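Local coordinates for glycerate dehydrogenase related protein (Thermoplasma acidophilum, PDB 3GVX), which probably reduces glyoxylate or hydroxypyruvate with a nicotinamide cofactor, as a member of the D-isomer specific 2-hydroxyacid dehydrogenase family, at residues A168-F171 / R172-F176; S193-L196 / A197-R200. All coordinates share one frame; numbering follows the deposited sequence.

Contact 1: residues A168-F171 / R172-F176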
ATOM      1  N   ALA B 168      18.071  18.041   5.929  1.00 41.79           N
ATOM      2  CA  ALA B 168      17.573  19.158   5.138  1.00 42.71           C
ATOM      3  C   ALA B 168      17.643  18.786   3.672  1.00 42.31           C
ATOM      4  O   ALA B 168      16.738  19.090   2.903  1.00 43.58           O
ATOM      5  CB  ALA B 168      18.389  20.442   5.414  1.00 43.60           C
ATOM      6  N   ASP B 169      18.719  18.117   3.285  1.00 41.14           N
ATOM      7  CA  ASP B 169      18.876  17.686   1.900  1.00 41.04           C
ATOM      8  C   ASP B 169      17.803  16.660   1.537  1.00 39.50           C
ATOM      9  O   ASP B 169      17.320  16.632   0.415  1.00 38.70           O
ATOM     10  CB  ASP B 169      20.280  17.106   1.679  1.00 43.65           C
ATOM     11  CG  ASP B 169      20.454  16.485   0.299  1.00 46.94           C
ATOM     12  OD1 ASP B 169      20.051  17.114  -0.701  1.00 48.89           O
ATOM     13  OD2 ASP B 169      21.002  15.369   0.202  1.00 48.45           O
ATOM     14  N   LEU B 170      17.430  15.824   2.500  1.00 37.69           N
ATOM     15  CA  LEU B 170      16.397  14.816   2.290  1.00 36.16           C
ATOM     16  C   LEU B 170      15.051  15.499   2.050  1.00 35.73           C
ATOM     17  O   LEU B 170      14.362  15.197   1.091  1.00 33.79           O
ATOM     18  CB  LEU B 170      16.298  13.869   3.495  1.00 36.19           C
ATOM     19  CG  LEU B 170      15.264  12.741   3.376  1.00 35.55           C
ATOM     20  CD1 LEU B 170      15.861  11.519   2.664  1.00 36.59           C
ATOM     21  CD2 LEU B 170      14.803  12.380   4.780  1.00 36.69           C
ATOM     22  N   PHE B 171      14.684  16.426   2.927  1.00 35.03           N
ATOM     23  CA  PHE B 171      13.429  17.162   2.770  1.00 36.50           C
ATOM     24  C   PHE B 171      13.365  17.850   1.418  1.00 37.48           C
ATOM     25  O   PHE B 171      12.313  17.922   0.793  1.00 39.01           O
ATOM     26  CB  PHE B 171      13.257  18.213   3.877  1.00 35.55           C
ATOM     27  CG  PHE B 171      12.664  17.669   5.143  1.00 35.18           C
ATOM     28  CD1 PHE B 171      13.290  16.642   5.835  1.00 36.08           C
ATOM     29  CD2 PHE B 171      11.452  18.147   5.623  1.00 35.11           C
ATOM     30  CE1 PHE B 171      12.711  16.093   6.976  1.00 35.17           C
ATOM     31  CE2 PHE B 171      10.866  17.602   6.769  1.00 35.12           C
ATOM     32  CZ  PHE B 171      11.500  16.572   7.440  1.00 35.84           C
ATOM     33  N   ARG B 172      14.507  18.336   0.958  1.00 38.30           N
ATOM     34  CA  ARG B 172      14.572  19.029  -0.312  1.00 39.68           C
ATOM     35  C   ARG B 172      14.285  18.163  -1.530  1.00 39.26           C
ATOM     36  O   ARG B 172      13.861  18.666  -2.559  1.00 39.08           O
ATOM     37  CB  ARG B 172      15.936  19.696  -0.472  1.00 41.49           C
ATOM     38  CG  ARG B 172      16.110  20.976   0.320  1.00 44.89           C
ATOM     39  CD  ARG B 172      17.169  21.834  -0.350  1.00 45.78           C
ATOM     40  NE  ARG B 172      18.516  21.309  -0.143  1.00 47.94           N
ATOM     41  CZ  ARG B 172      19.214  21.459   0.976  1.00 48.55           C
ATOM     42  NH1 ARG B 172      18.695  22.122   1.995  1.00 46.49           N
ATOM     43  NH2 ARG B 172      20.439  20.952   1.072  1.00 49.34           N
ATOM     44  N   GLN B 173      14.519  16.862  -1.412  1.00 37.85           N
ATOM     45  CA  GLN B 173      14.291  15.950  -2.525  1.00 37.74           C
ATOM     46  C   GLN B 173      13.042  15.109  -2.331  1.00 36.71           C
ATOM     47  O   GLN B 173      12.780  14.210  -3.116  1.00 36.77           O
ATOM     48  CB  GLN B 173      15.480  14.999  -2.686  1.00 37.77           C
ATOM     49  CG  GLN B 173      16.820  15.660  -2.871  1.00 40.65           C
ATOM     50  CD  GLN B 173      17.932  14.640  -2.975  1.00 42.93           C
ATOM     51  OE1 GLN B 173      18.001  13.885  -3.942  1.00 41.68           O
ATOM     52  NE2 GLN B 173      18.798  14.598  -1.966  1.00 43.40           N
ATOM     53  N   SER B 174      12.275  15.393  -1.286  1.00 34.94           N
ATOM     54  CA  SER B 174      11.100  14.584  -0.985  1.00 34.13           C
ATOM     55  C   SER B 174       9.706  15.206  -1.123  1.00 34.60           C
ATOM     56  O   SER B 174       9.494  16.387  -0.849  1.00 33.92           O
ATOM     57  CB  SER B 174      11.240  14.010   0.427  1.00 33.56           C
ATOM     58  OG  SER B 174      12.481  13.368   0.573  1.00 34.17           O
ATOM     59  N   ASP B 175       8.759  14.376  -1.550  1.00 32.84           N
ATOM     60  CA  ASP B 175       7.360  14.780  -1.661  1.00 30.98           C
ATOM     61  C   ASP B 175       6.680  14.245  -0.412  1.00 30.54           C
ATOM     62  O   ASP B 175       5.674  14.775   0.060  1.00 29.63           O
ATOM     63  CB  ASP B 175       6.726  14.183  -2.919  1.00 28.86           C
ATOM     64  CG  ASP B 175       7.387  14.670  -4.183  1.00 27.76           C
ATOM     65  OD1 ASP B 175       7.484  15.889  -4.377  1.00 30.66           O
ATOM     66  OD2 ASP B 175       7.814  13.839  -4.992  1.00 28.07           O
ATOM     67  N   PHE B 176       7.262  13.173   0.106  1.00 28.89           N
ATOM     68  CA  PHE B 176       6.781  12.511   1.297  1.00 28.93           C
ATOM     69  C   PHE B 176       7.993  12.202   2.141  1.00 30.88           C
ATOM     70  O   PHE B 176       9.037  11.816   1.628  1.00 31.23           O
ATOM     71  CB  PHE B 176       6.091  11.196   0.948  1.00 28.88           C
ATOM     72  CG  PHE B 176       4.912  11.348   0.044  1.00 27.71           C
ATOM     73  CD1 PHE B 176       3.635  11.502   0.563  1.00 28.02           C
ATOM     74  CD2 PHE B 176       5.075  11.361  -1.326  1.00 28.43           C
ATOM     75  CE1 PHE B 176       2.545  11.669  -0.273  1.00 28.02           C
ATOM     76  CE2 PHE B 176       3.986  11.528  -2.170  1.00 26.95           C
ATOM     77  CZ  PHE B 176       2.723  11.682  -1.642  1.00 27.77           C
TER
HETATM   78  O   HOH W   1       9.703  18.363   1.301  1.00 29.06           O

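Contact 2: residues S193-L196 / A197-R200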
ATOM      1  N   SER B 193      11.704  23.985  13.155  1.00 43.38           N
ATOM      2  CA  SER B 193      11.385  25.114  12.292  1.00 44.65           C
ATOM      3  C   SER B 193      12.400  25.207  11.183  1.00 45.21           C
ATOM      4  O   SER B 193      12.055  25.348  10.014  1.00 45.32           O
ATOM      5  CB  SER B 193      11.417  26.431  13.081  1.00 44.99           C
ATOM      6  OG  SER B 193      10.320  26.570  13.965  1.00 46.82           O
ATOM      7  N   ARG B 194      13.666  25.116  11.558  1.00 45.93           N
ATOM      8  CA  ARG B 194      14.727  25.226  10.578  1.00 46.55           C
ATOM      9  C   ARG B 194      14.741  24.109   9.545  1.00 46.12           C
ATOM     10  O   ARG B 194      14.977  24.363   8.366  1.00 46.85           O
ATOM     11  CB  ARG B 194      16.090  25.309  11.253  1.00 46.77           C
ATOM     12  CG  ARG B 194      17.095  25.950  10.338  1.00 50.74           C
ATOM     13  CD  ARG B 194      18.463  25.312  10.417  1.00 53.07           C
ATOM     14  NE  ARG B 194      18.446  23.873  10.139  1.00 57.15           N
ATOM     15  CZ  ARG B 194      18.025  23.307   9.005  1.00 59.55           C
ATOM     16  NH1 ARG B 194      17.559  24.052   8.005  1.00 58.16           N
ATOM     17  NH2 ARG B 194      18.103  21.986   8.856  1.00 58.22           N
ATOM     18  N   LEU B 195      14.514  22.874   9.982  1.00 44.00           N
ATOM     19  CA  LEU B 195      14.491  21.749   9.047  1.00 42.84           C
ATOM     20  C   LEU B 195      13.229  21.789   8.172  1.00 42.07           C
ATOM     21  O   LEU B 195      13.304  21.592   6.961  1.00 42.11           O
ATOM     22  CB  LEU B 195      14.573  20.415   9.801  1.00 40.98           C
ATOM     23  CG  LEU B 195      14.310  19.138   8.996  1.00 39.91           C
ATOM     24  CD1 LEU B 195      15.300  19.006   7.835  1.00 40.67           C
ATOM     25  CD2 LEU B 195      14.368  17.954   9.960  1.00 37.47           C
ATOM     26  N   LEU B 196      12.086  22.075   8.791  1.00 41.53           N
ATOM     27  CA  LEU B 196      10.803  22.152   8.088  1.00 41.74           C
ATOM     28  C   LEU B 196      10.766  23.146   6.937  1.00 41.76           C
ATOM     29  O   LEU B 196      10.075  22.922   5.944  1.00 41.60           O
ATOM     30  CB  LEU B 196       9.676  22.484   9.061  1.00 41.00           C
ATOM     31  CG  LEU B 196       9.495  21.447  10.160  1.00 41.02           C
ATOM     32  CD1 LEU B 196       8.361  21.882  11.086  1.00 39.31           C
ATOM     33  CD2 LEU B 196       9.237  20.082   9.524  1.00 41.46           C
ATOM     34  N   ALA B 197      11.505  24.241   7.077  1.00 41.48           N
ATOM     35  CA  ALA B 197      11.553  25.263   6.046  1.00 40.63           C
ATOM     36  C   ALA B 197      11.994  24.680   4.710  1.00 41.10           C
ATOM     37  O   ALA B 197      11.841  25.316   3.680  1.00 41.38           O
ATOM     38  CB  ALA B 197      12.492  26.404   6.470  1.00 40.94           C
ATOM     39  N   ASN B 198      12.527  23.462   4.712  1.00 40.82           N
ATOM     40  CA  ASN B 198      12.959  22.840   3.462  1.00 41.13           C
ATOM     41  C   ASN B 198      11.812  22.143   2.731  1.00 40.48           C
ATOM     42  O   ASN B 198      11.956  21.757   1.577  1.00 41.57           O
ATOM     43  CB  ASN B 198      14.062  21.810   3.729  1.00 42.78           C
ATOM     44  CG  ASN B 198      15.346  22.440   4.223  1.00 44.99           C
ATOM     45  OD1 ASN B 198      16.222  22.802   3.431  1.00 45.15           O
ATOM     46  ND2 ASN B 198      15.465  22.580   5.541  1.00 43.01           N
ATOM     47  N   ALA B 199      10.672  21.999   3.399  1.00 39.40           N
ATOM     48  CA  ALA B 199       9.535  21.291   2.815  1.00 39.06           C
ATOM     49  C   ALA B 199       9.034  21.790   1.473  1.00 38.25           C
ATOM     50  O   ALA B 199       8.728  22.971   1.283  1.00 37.77           O
ATOM     51  CB  ALA B 199       8.375  21.237   3.805  1.00 38.93           C
ATOM     52  N   ARG B 200       8.990  20.869   0.524  1.00 37.06           N
ATOM     53  CA  ARG B 200       8.473  21.166  -0.800  1.00 35.56           C
ATOM     54  C   ARG B 200       7.025  21.461  -0.579  1.00 34.69           C
ATOM     55  O   ARG B 200       6.464  21.123   0.456  1.00 29.36           O
ATOM     56  CB  ARG B 200       8.503  19.947  -1.701  1.00 35.06           C
ATOM     57  CG  ARG B 200       9.833  19.463  -2.017  1.00 36.35           C
ATOM     58  CD  ARG B 200       9.735  18.404  -3.045  1.00 36.81           C
ATOM     59  NE  ARG B 200      11.043  18.239  -3.637  1.00 38.71           N
ATOM     60  CZ  ARG B 200      11.318  17.422  -4.636  1.00 43.20           C
ATOM     61  NH1 ARG B 200      10.358  16.676  -5.166  1.00 42.91           N
ATOM     62  NH2 ARG B 200      12.552  17.363  -5.108  1.00 43.98           N
TER

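Contact 1: residues A168-F171 / R172-F176
Ala168 hands its carbonyl to the residue one helical turn on: Arg172 N donates to Ala168 O over 3.1 Å. The arginine side chain then folds back over the same turn. Bent at its third torsion (chi3 -74°), it lays one face of the guanidinium over Ala168 O and Asp169 CA, while NH1 bonds outward to Asn198. Asp169 follows with its CG swung to lie opposite the backbone N (chi1 173°), which carries the carboxylate to the amide of Gln173. There Gln173 NE2 makes a weak bond to Asp169 OD1 at 3.1 Å, and a longer, also weak one to Asp169 O at 3.5 Å; amide and carboxylate planes are 32° apart. Asp169 OD2 is bound by the backbone N of Glu165, so both ends of the carboxylate are engaged. A leucine in place of Gln173 would probably leave Asp169 OD1 without this amide mate and its carboxylate less firmly steered. At Leu170 the carbonyl oxygen takes two donors from opposite faces of its plane, Gln173 N at 3.0 Å and the hydroxyl Ser174 OG at 2.7 Å, both well out of that plane. Phe171 O accepts Ser174 N at 3.3 Å, and a water donates to both Phe171 O and Ser174 O. The chain then leads from helix 167-172 into strand 176-179 of the Rossmann-type domain, with Leu170 packed on Ile149 and Tyr151 of strand 147-151, and Phe171 against Leu195 and Leu196 of helix 193-196 and Ile205 of strand 204-207.

Contact 2: residues S193-L196 / A197-R200
A type I beta turn from Leu196 to Ala199 ends the short helix 193-196 and starts the loop that runs to strand 204-207 in the NAD-binding, Rossmann-type domain. Its closing bond, Ala199 N to Leu196 O, is 2.8 Å long and nearly straight, although the donor stands above the carbonyl plane. Two residues earlier, Ala197 N still keeps a helical bond to Ser193 O at 3.2 Å, so regular helical pairing gives way to the beta turn within two residues. The methyl groups of the two alanines stay close to this backbone: Ala197 CB lies 3.7 Å from Ser193 O, and Ala199 CB comes within 3.2 Å of Leu196 O.

Asn198 supplies the side-chain part of the closure. Its CG stands opposite the carbonyl carbon, and from there the amide turns back on the helix end, with CB 3.3 Å from Leu195 O. The guanidinium of Arg194 reaches the same amide from the side: its NH1 comes to 3.6 Å of Asn198 ND2, with the two flat groups steeply turned, 73° between their planes, and the amide nitrogen at the edge of the guanidinium. Both are donor groups, so the approach is one of proximity alone. Leu195 packs on Phe171 of the preceding helix. On helix 216-225, Leu196 meets Met219 and Phe222, and Ala199 also touches Phe222. Leu195 O receives Asn198 ND2 over 2.8 Å at 170°, and that oxygen lies in the plane of the asparagine amide, only 1° out of it.

Two helix ends, each followed by a strand of the same parallel sheet, here fasten to each other: the centres of contact 1 and contact 2 lie about 9 Å apart, with contact 1 first along the chain. Arg172 NH1 probably bonds to Asn198 OD1 at 2.9 Å, so the asparagine that closes one helix end with its nitrogen holds the other with its oxygen. A second tie, also a probable hydrogen bond, runs from Arg200 NE to Arg172 O at 3.0 Å, and Arg200 NH1 adds a salt bridge to Asp175 OD1. The side chain of Leu170 comes near the GxGxxG-type pattern, which would probably serve dinucleotide binding, without touching it.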